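Local structure of RNA-dependent RNA Polymerase (Bombyx mori cytoplasmic polyhedrosis virus, 6TZ0) at residues Arg138-Glu148 with Ser740-Ile750. The protein catalyses RNA-templated RNA synthesis, making plus strands by fully conservative transcription and complementary minus strands during replication of the double-stranded RNA genome. Numbering follows the deposited sequence.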
ATOM      1  N   ARG A 138      21.747   7.370  10.366  1.00 51.72           N
ATOM      2  CA  ARG A 138      22.514   7.402   9.124  1.00 51.72           C
ATOM      3  C   ARG A 138      21.565   7.199   7.944  1.00 51.72           C
ATOM      4  O   ARG A 138      21.025   6.110   7.725  1.00 51.72           O
ATOM      5  CB  ARG A 138      23.684   6.416   9.151  1.00 51.72           C
ATOM      6  CG  ARG A 138      23.420   4.954   9.422  1.00 51.72           C
ATOM      7  CD  ARG A 138      24.736   4.215   9.493  1.00 51.72           C
ATOM      8  NE  ARG A 138      25.443   4.162   8.219  1.00 51.72           N
ATOM      9  CZ  ARG A 138      25.288   3.191   7.327  1.00 51.72           C
ATOM     10  NH1 ARG A 138      24.463   2.191   7.586  1.00 51.72           N
ATOM     11  NH2 ARG A 138      25.971   3.208   6.192  1.00 51.72           N
ATOM     12  N   LYS A 139      21.316   8.287   7.218  1.00 49.47           N
ATOM     13  CA  LYS A 139      20.403   8.319   6.076  1.00 49.47           C
ATOM     14  C   LYS A 139      21.109   9.100   4.979  1.00 49.47           C
ATOM     15  O   LYS A 139      20.895  10.302   4.837  1.00 49.47           O
ATOM     16  CB  LYS A 139      19.086   8.981   6.447  1.00 49.47           C
ATOM     17  CG  LYS A 139      18.234   8.216   7.397  1.00 49.47           C
ATOM     18  CD  LYS A 139      17.013   9.013   7.718  1.00 49.47           C
ATOM     19  CE  LYS A 139      16.156   8.254   8.680  1.00 49.47           C
ATOM     20  NZ  LYS A 139      15.577   7.048   8.026  1.00 49.47           N
ATOM     21  N   SER A 140      21.925   8.423   4.192  1.00 47.43           N
ATOM     22  CA  SER A 140      22.687   9.089   3.153  1.00 47.43           C
ATOM     23  C   SER A 140      22.386   8.441   1.815  1.00 47.43           C
ATOM     24  O   SER A 140      22.275   7.217   1.717  1.00 47.43           O
ATOM     25  CB  SER A 140      24.174   9.043   3.452  1.00 47.43           C
ATOM     26  OG  SER A 140      24.651   7.715   3.416  1.00 47.43           O
ATOM     27  N   ARG A 141      22.253   9.269   0.787  1.00 46.34           N
ATOM     28  CA  ARG A 141      21.816   8.758  -0.500  1.00 46.34           C
ATOM     29  C   ARG A 141      22.969   8.272  -1.369  1.00 46.34           C
ATOM     30  O   ARG A 141      22.845   7.233  -2.024  1.00 46.34           O
ATOM     31  CB  ARG A 141      21.004   9.827  -1.234  1.00 46.34           C
ATOM     32  CG  ARG A 141      20.351   9.320  -2.508  1.00 46.34           C
ATOM     33  CD  ARG A 141      19.464  10.359  -3.137  1.00 46.34           C
ATOM     34  NE  ARG A 141      18.268  10.628  -2.354  1.00 46.34           N
ATOM     35  CZ  ARG A 141      17.129   9.961  -2.480  1.00 46.34           C
ATOM     36  NH1 ARG A 141      17.015   8.987  -3.367  1.00 46.34           N
ATOM     37  NH2 ARG A 141      16.094  10.280  -1.724  1.00 46.34           N
ATOM     38  N   PHE A 142      24.098   8.972  -1.381  1.00 49.66           N
ATOM     39  CA  PHE A 142      25.125   8.674  -2.368  1.00 49.66           C
ATOM     40  C   PHE A 142      26.435   8.196  -1.763  1.00 49.66           C
ATOM     41  O   PHE A 142      27.035   7.244  -2.273  1.00 49.66           O
ATOM     42  CB  PHE A 142      25.376   9.904  -3.244  1.00 49.66           C
ATOM     43  CG  PHE A 142      24.183  10.323  -4.037  1.00 49.66           C
ATOM     44  CD1 PHE A 142      23.728   9.547  -5.086  1.00 49.66           C
ATOM     45  CD2 PHE A 142      23.532  11.507  -3.756  1.00 49.66           C
ATOM     46  CE1 PHE A 142      22.637   9.933  -5.828  1.00 49.66           C
ATOM     47  CE2 PHE A 142      22.443  11.898  -4.500  1.00 49.66           C
ATOM     48  CZ  PHE A 142      21.998  11.110  -5.537  1.00 49.66           C
ATOM     49  N   ALA A 143      26.901   8.825  -0.694  1.00 50.11           N
ATOM     50  CA  ALA A 143      28.206   8.516  -0.134  1.00 50.11           C
ATOM     51  C   ALA A 143      28.116   8.721   1.370  1.00 50.11           C
ATOM     52  O   ALA A 143      27.022   8.722   1.939  1.00 50.11           O
ATOM     53  CB  ALA A 143      29.296   9.380  -0.789  1.00 50.11           C
ATOM     54  N   ASP A 144      29.263   8.874   2.020  1.00 50.33           N
ATOM     55  CA  ASP A 144      29.268   9.273   3.414  1.00 50.33           C
ATOM     56  C   ASP A 144      28.747  10.700   3.556  1.00 50.33           C
ATOM     57  O   ASP A 144      28.707  11.473   2.599  1.00 50.33           O
ATOM     58  CB  ASP A 144      30.673   9.157   3.999  1.00 50.33           C
ATOM     59  CG  ASP A 144      31.137   7.718   4.108  1.00 50.33           C
ATOM     60  OD1 ASP A 144      30.277   6.825   4.266  1.00 50.33           O
ATOM     61  OD2 ASP A 144      32.361   7.475   4.038  1.00 50.33           O
ATOM     62  N   LEU A 145      28.348  11.042   4.779  1.00 46.43           N
ATOM     63  CA  LEU A 145      27.697  12.324   5.018  1.00 46.43           C
ATOM     64  C   LEU A 145      28.673  13.490   4.927  1.00 46.43           C
ATOM     65  O   LEU A 145      28.282  14.598   4.528  1.00 46.43           O
ATOM     66  CB  LEU A 145      26.994  12.300   6.378  1.00 46.43           C
ATOM     67  CG  LEU A 145      27.725  12.419   7.720  1.00 46.43           C
ATOM     68  CD1 LEU A 145      26.705  12.684   8.796  1.00 46.43           C
ATOM     69  CD2 LEU A 145      28.525  11.186   8.082  1.00 46.43           C
ATOM     70  N   TRP A 146      29.946  13.262   5.254  1.00 44.11           N
ATOM     71  CA  TRP A 146      30.913  14.343   5.139  1.00 44.11           C
ATOM     72  C   TRP A 146      31.253  14.626   3.686  1.00 44.11           C
ATOM     73  O   TRP A 146      31.543  15.770   3.340  1.00 44.11           O
ATOM     74  CB  TRP A 146      32.179  14.031   5.936  1.00 44.11           C
ATOM     75  CG  TRP A 146      31.935  13.882   7.405  1.00 44.11           C
ATOM     76  CD1 TRP A 146      31.967  12.729   8.124  1.00 44.11           C
ATOM     77  CD2 TRP A 146      31.542  14.910   8.319  1.00 44.11           C
ATOM     78  NE1 TRP A 146      31.660  12.978   9.437  1.00 44.11           N
ATOM     79  CE2 TRP A 146      31.394  14.312   9.583  1.00 44.11           C
ATOM     80  CE3 TRP A 146      31.326  16.283   8.197  1.00 44.11           C
ATOM     81  CZ2 TRP A 146      31.031  15.034  10.709  1.00 44.11           C
ATOM     82  CZ3 TRP A 146      30.966  16.994   9.312  1.00 44.11           C
ATOM     83  CH2 TRP A 146      30.824  16.373  10.553  1.00 44.11           C
ATOM     84  N   ARG A 147      31.169  13.620   2.816  1.00 49.44           N
ATOM     85  CA  ARG A 147      31.372  13.854   1.390  1.00 49.44           C
ATOM     86  C   ARG A 147      30.222  14.650   0.790  1.00 49.44           C
ATOM     87  O   ARG A 147      30.434  15.500  -0.083  1.00 49.44           O
ATOM     88  CB  ARG A 147      31.535  12.523   0.669  1.00 49.44           C
ATOM     89  CG  ARG A 147      32.787  11.796   1.065  1.00 49.44           C
ATOM     90  CD  ARG A 147      32.908  10.483   0.351  1.00 49.44           C
ATOM     91  NE  ARG A 147      34.090   9.759   0.789  1.00 49.44           N
ATOM     92  CZ  ARG A 147      34.400   8.533   0.394  1.00 49.44           C
ATOM     93  NH1 ARG A 147      35.500   7.950   0.847  1.00 49.44           N
ATOM     94  NH2 ARG A 147      33.607   7.887  -0.450  1.00 49.44           N
ATOM     95  N   GLU A 148      28.999  14.405   1.265  1.00 45.29           N
ATOM     96  CA  GLU A 148      27.854  15.179   0.803  1.00 45.29           C
ATOM     97  C   GLU A 148      27.927  16.620   1.293  1.00 45.29           C
ATOM     98  O   GLU A 148      27.607  17.556   0.541  1.00 45.29           O
ATOM     99  CB  GLU A 148      26.563  14.506   1.257  1.00 45.29           C
ATOM    100  CG  GLU A 148      26.363  13.130   0.647  1.00 45.29           C
ATOM    101  CD  GLU A 148      25.064  12.482   1.065  1.00 45.29           C
ATOM    102  OE1 GLU A 148      24.360  13.053   1.919  1.00 45.29           O
ATOM    103  OE2 GLU A 148      24.747  11.398   0.543  1.00 45.29           O
ATOM    104  N   SER A 740      14.487  15.227  -1.455  1.00 42.12           N
ATOM    105  CA  SER A 740      15.731  15.189  -0.702  1.00 42.12           C
ATOM    106  C   SER A 740      16.818  14.620  -1.593  1.00 42.12           C
ATOM    107  O   SER A 740      16.781  13.440  -1.953  1.00 42.12           O
ATOM    108  CB  SER A 740      15.584  14.354   0.562  1.00 42.12           C
ATOM    109  OG  SER A 740      16.775  14.391   1.321  1.00 42.12           O
ATOM    110  N   LEU A 741      17.791  15.453  -1.933  1.00 42.77           N
ATOM    111  CA  LEU A 741      18.939  15.002  -2.700  1.00 42.77           C
ATOM    112  C   LEU A 741      19.952  14.241  -1.860  1.00 42.77           C
ATOM    113  O   LEU A 741      20.944  13.760  -2.412  1.00 42.77           O
ATOM    114  CB  LEU A 741      19.631  16.199  -3.355  1.00 42.77           C
ATOM    115  CG  LEU A 741      18.872  17.012  -4.398  1.00 42.77           C
ATOM    116  CD1 LEU A 741      19.690  18.216  -4.816  1.00 42.77           C
ATOM    117  CD2 LEU A 741      18.541  16.157  -5.595  1.00 42.77           C
ATOM    118  N   TRP A 742      19.744  14.118  -0.548  1.00 43.37           N
ATOM    119  CA  TRP A 742      20.810  13.689   0.342  1.00 43.37           C
ATOM    120  C   TRP A 742      20.444  12.543   1.274  1.00 43.37           C
ATOM    121  O   TRP A 742      21.357  11.849   1.737  1.00 43.37           O
ATOM    122  CB  TRP A 742      21.301  14.879   1.181  1.00 43.37           C
ATOM    123  CG  TRP A 742      21.657  16.068   0.328  1.00 43.37           C
ATOM    124  CD1 TRP A 742      20.951  17.235   0.219  1.00 43.37           C
ATOM    125  CD2 TRP A 742      22.734  16.164  -0.602  1.00 43.37           C
ATOM    126  NE1 TRP A 742      21.557  18.070  -0.688  1.00 43.37           N
ATOM    127  CE2 TRP A 742      22.654  17.433  -1.206  1.00 43.37           C
ATOM    128  CE3 TRP A 742      23.775  15.311  -0.962  1.00 43.37           C
ATOM    129  CZ2 TRP A 742      23.569  17.859  -2.155  1.00 43.37           C
ATOM    130  CZ3 TRP A 742      24.684  15.736  -1.903  1.00 43.37           C
ATOM    131  CH2 TRP A 742      24.578  17.001  -2.487  1.00 43.37           C
ATOM    132  N   THR A 743      19.169  12.314   1.570  1.00 46.04           N
ATOM    133  CA  THR A 743      18.760  11.253   2.480  1.00 46.04           C
ATOM    134  C   THR A 743      17.936  10.207   1.738  1.00 46.04           C
ATOM    135  O   THR A 743      17.517  10.412   0.600  1.00 46.04           O
ATOM    136  CB  THR A 743      17.968  11.819   3.664  1.00 46.04           C
ATOM    137  OG1 THR A 743      16.763  12.420   3.186  1.00 46.04           O
ATOM    138  CG2 THR A 743      18.774  12.873   4.392  1.00 46.04           C
ATOM    139  N   ARG A 744      17.710   9.069   2.399  1.00 52.09           N
ATOM    140  CA  ARG A 744      16.933   7.973   1.829  1.00 52.09           C
ATOM    141  C   ARG A 744      15.946   7.423   2.845  1.00 52.09           C
ATOM    142  O   ARG A 744      15.932   7.807   4.016  1.00 52.09           O
ATOM    143  CB  ARG A 744      17.808   6.814   1.355  1.00 52.09           C
ATOM    144  CG  ARG A 744      18.623   7.107   0.152  1.00 52.09           C
ATOM    145  CD  ARG A 744      19.426   5.899  -0.256  1.00 52.09           C
ATOM    146  NE  ARG A 744      18.569   4.820  -0.726  1.00 52.09           N
ATOM    147  CZ  ARG A 744      18.155   4.699  -1.982  1.00 52.09           C
ATOM    148  NH1 ARG A 744      18.524   5.591  -2.888  1.00 52.09           N
ATOM    149  NH2 ARG A 744      17.375   3.688  -2.333  1.00 52.09           N
ATOM    150  N   GLU A 745      15.107   6.502   2.363  1.00 59.08           N
ATOM    151  CA  GLU A 745      14.245   5.734   3.252  1.00 59.08           C
ATOM    152  C   GLU A 745      14.998   4.563   3.861  1.00 59.08           C
ATOM    153  O   GLU A 745      14.876   4.291   5.060  1.00 59.08           O
ATOM    154  CB  GLU A 745      13.008   5.249   2.496  1.00 59.08           C
ATOM    155  CG  GLU A 745      12.058   4.417   3.339  1.00 59.08           C
ATOM    156  CD  GLU A 745      10.802   4.014   2.598  1.00 59.08           C
ATOM    157  OE1 GLU A 745      10.672   4.364   1.405  1.00 59.08           O
ATOM    158  OE2 GLU A 745       9.942   3.348   3.212  1.00 59.08           O
ATOM    159  N   ASP A 746      15.791   3.870   3.056  1.00 66.66           N
ATOM    160  CA  ASP A 746      16.567   2.733   3.513  1.00 66.66           C
ATOM    161  C   ASP A 746      18.047   2.943   3.221  1.00 66.66           C
ATOM    162  O   ASP A 746      18.421   3.598   2.245  1.00 66.66           O
ATOM    163  CB  ASP A 746      16.075   1.435   2.861  1.00 66.66           C
ATOM    164  CG  ASP A 746      15.996   1.527   1.347  1.00 66.66           C
ATOM    165  OD1 ASP A 746      16.146   2.634   0.791  1.00 66.66           O
ATOM    166  OD2 ASP A 746      15.793   0.477   0.704  1.00 66.66           O
ATOM    167  N   THR A 747      18.887   2.386   4.086  1.00 71.24           N
ATOM    168  CA  THR A 747      20.318   2.353   3.827  1.00 71.24           C
ATOM    169  C   THR A 747      20.592   1.274   2.794  1.00 71.24           C
ATOM    170  O   THR A 747      20.183   0.123   2.969  1.00 71.24           O
ATOM    171  CB  THR A 747      21.103   2.086   5.107  1.00 71.24           C
ATOM    172  OG1 THR A 747      20.853   3.133   6.052  1.00 71.24           O
ATOM    173  CG2 THR A 747      22.587   2.035   4.804  1.00 71.24           C
ATOM    174  N   LYS A 748      21.273   1.645   1.716  1.00 77.38           N
ATOM    175  CA  LYS A 748      21.525   0.718   0.626  1.00 77.38           C
ATOM    176  C   LYS A 748      22.828   1.100  -0.053  1.00 77.38           C
ATOM    177  O   LYS A 748      23.044   2.277  -0.358  1.00 77.38           O
ATOM    178  CB  LYS A 748      20.371   0.741  -0.381  1.00 77.38           C
ATOM    179  CG  LYS A 748      20.475  -0.296  -1.479  1.00 77.38           C
ATOM    180  CD  LYS A 748      19.347  -0.143  -2.488  1.00 77.38           C
ATOM    181  CE  LYS A 748      18.027  -0.640  -1.919  1.00 77.38           C
ATOM    182  NZ  LYS A 748      16.935  -0.620  -2.933  1.00 77.38           N
ATOM    183  N   ASP A 749      23.694   0.115  -0.273  1.00 80.80           N
ATOM    184  CA  ASP A 749      24.860   0.336  -1.110  1.00 80.80           C
ATOM    185  C   ASP A 749      24.441   0.523  -2.566  1.00 80.80           C
ATOM    186  O   ASP A 749      23.382   0.065  -3.001  1.00 80.80           O
ATOM    187  CB  ASP A 749      25.857  -0.818  -0.974  1.00 80.80           C
ATOM    188  CG  ASP A 749      25.238  -2.182  -1.262  1.00 80.80           C
ATOM    189  OD1 ASP A 749      24.002  -2.282  -1.417  1.00 80.80           O
ATOM    190  OD2 ASP A 749      26.001  -3.168  -1.338  1.00 80.80           O
ATOM    191  N   ILE A 750      25.288   1.210  -3.325  1.00 77.87           N
ATOM    192  CA  ILE A 750      24.947   1.561  -4.697  1.00 77.87           C
ATOM    193  C   ILE A 750      25.491   0.506  -5.651  1.00 77.87           C
ATOM    194  O   ILE A 750      24.732  -0.124  -6.395  1.00 77.87           O
ATOM    195  CB  ILE A 750      25.460   2.967  -5.067  1.00 77.87           C
ATOM    196  CG1 ILE A 750      24.676   4.055  -4.317  1.00 77.87           C
ATOM    197  CG2 ILE A 750      25.362   3.188  -6.567  1.00 77.87           C
ATOM    198  CD1 ILE A 750      25.285   4.511  -2.999  1.00 77.87           C
TER
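Arg-141 and Trp-742 share the one backbone hydrogen bond that joins the two loops, Arg-141 N to Trp-742 O at 2.9 Å. The donor stands above the carbonyl plane, and the bond is bent, with an N-H...O angle of 133°. The same oxygen also receives a CA-H...O contact from Ser-140, and Lys-139 O receives another from Thr-743 CA. Glu-148 reaches back from the first turn of its helix with its chain extended, and its OE2 takes a nearly straight bond from Phe-142 N (3.2 Å) and a weak one from Arg-141 N, tying the backbone at Arg-141 and Phe-142 to the start of helix 145-160.

Arg-141 buries more surface in the contact than any other residue. With CG anti to the backbone N (chi1 -172°) and the chain bent at chi3, its NE and NH2 come close to the carbonyl oxygens of Ser-740 and Thr-743, NH2 lying 2.7 Å from Thr-743 O. One face receives Arg-744 CG, 4.1 Å above the plane. The two guanidinium planes are 63° apart, and the NH1 atoms of Arg-141 and Arg-744 approach to 3.7 Å; both NH1 atoms form salt bridges with OE2 of Glu-759 in helix 754-766, which draws the two groups together. The contact thus joins the N-terminal region of this reovirus-family polymerase to the loop between strand 732-733 and helix 754-766. Arg-147, an ATP-binding residue in another structure of this protein, lies in 138-148 but does not touch 740-750.

Van der Waals contacts complete the interface. The aliphatic part of Glu-148 slides along the Trp-742 indole, CB meeting CE3 at 3.7 Å, while NE1 is hydrogen-bonded to Thr-215 OG1 of helix 206-218. Ile-750 sets its CD1 methyl against the carbonyl oxygen of Phe-142. Arg-138, paired with Glu-185, crosses Thr-747 at about a right angle, its NH1 3.4 Å from the methyl CG2.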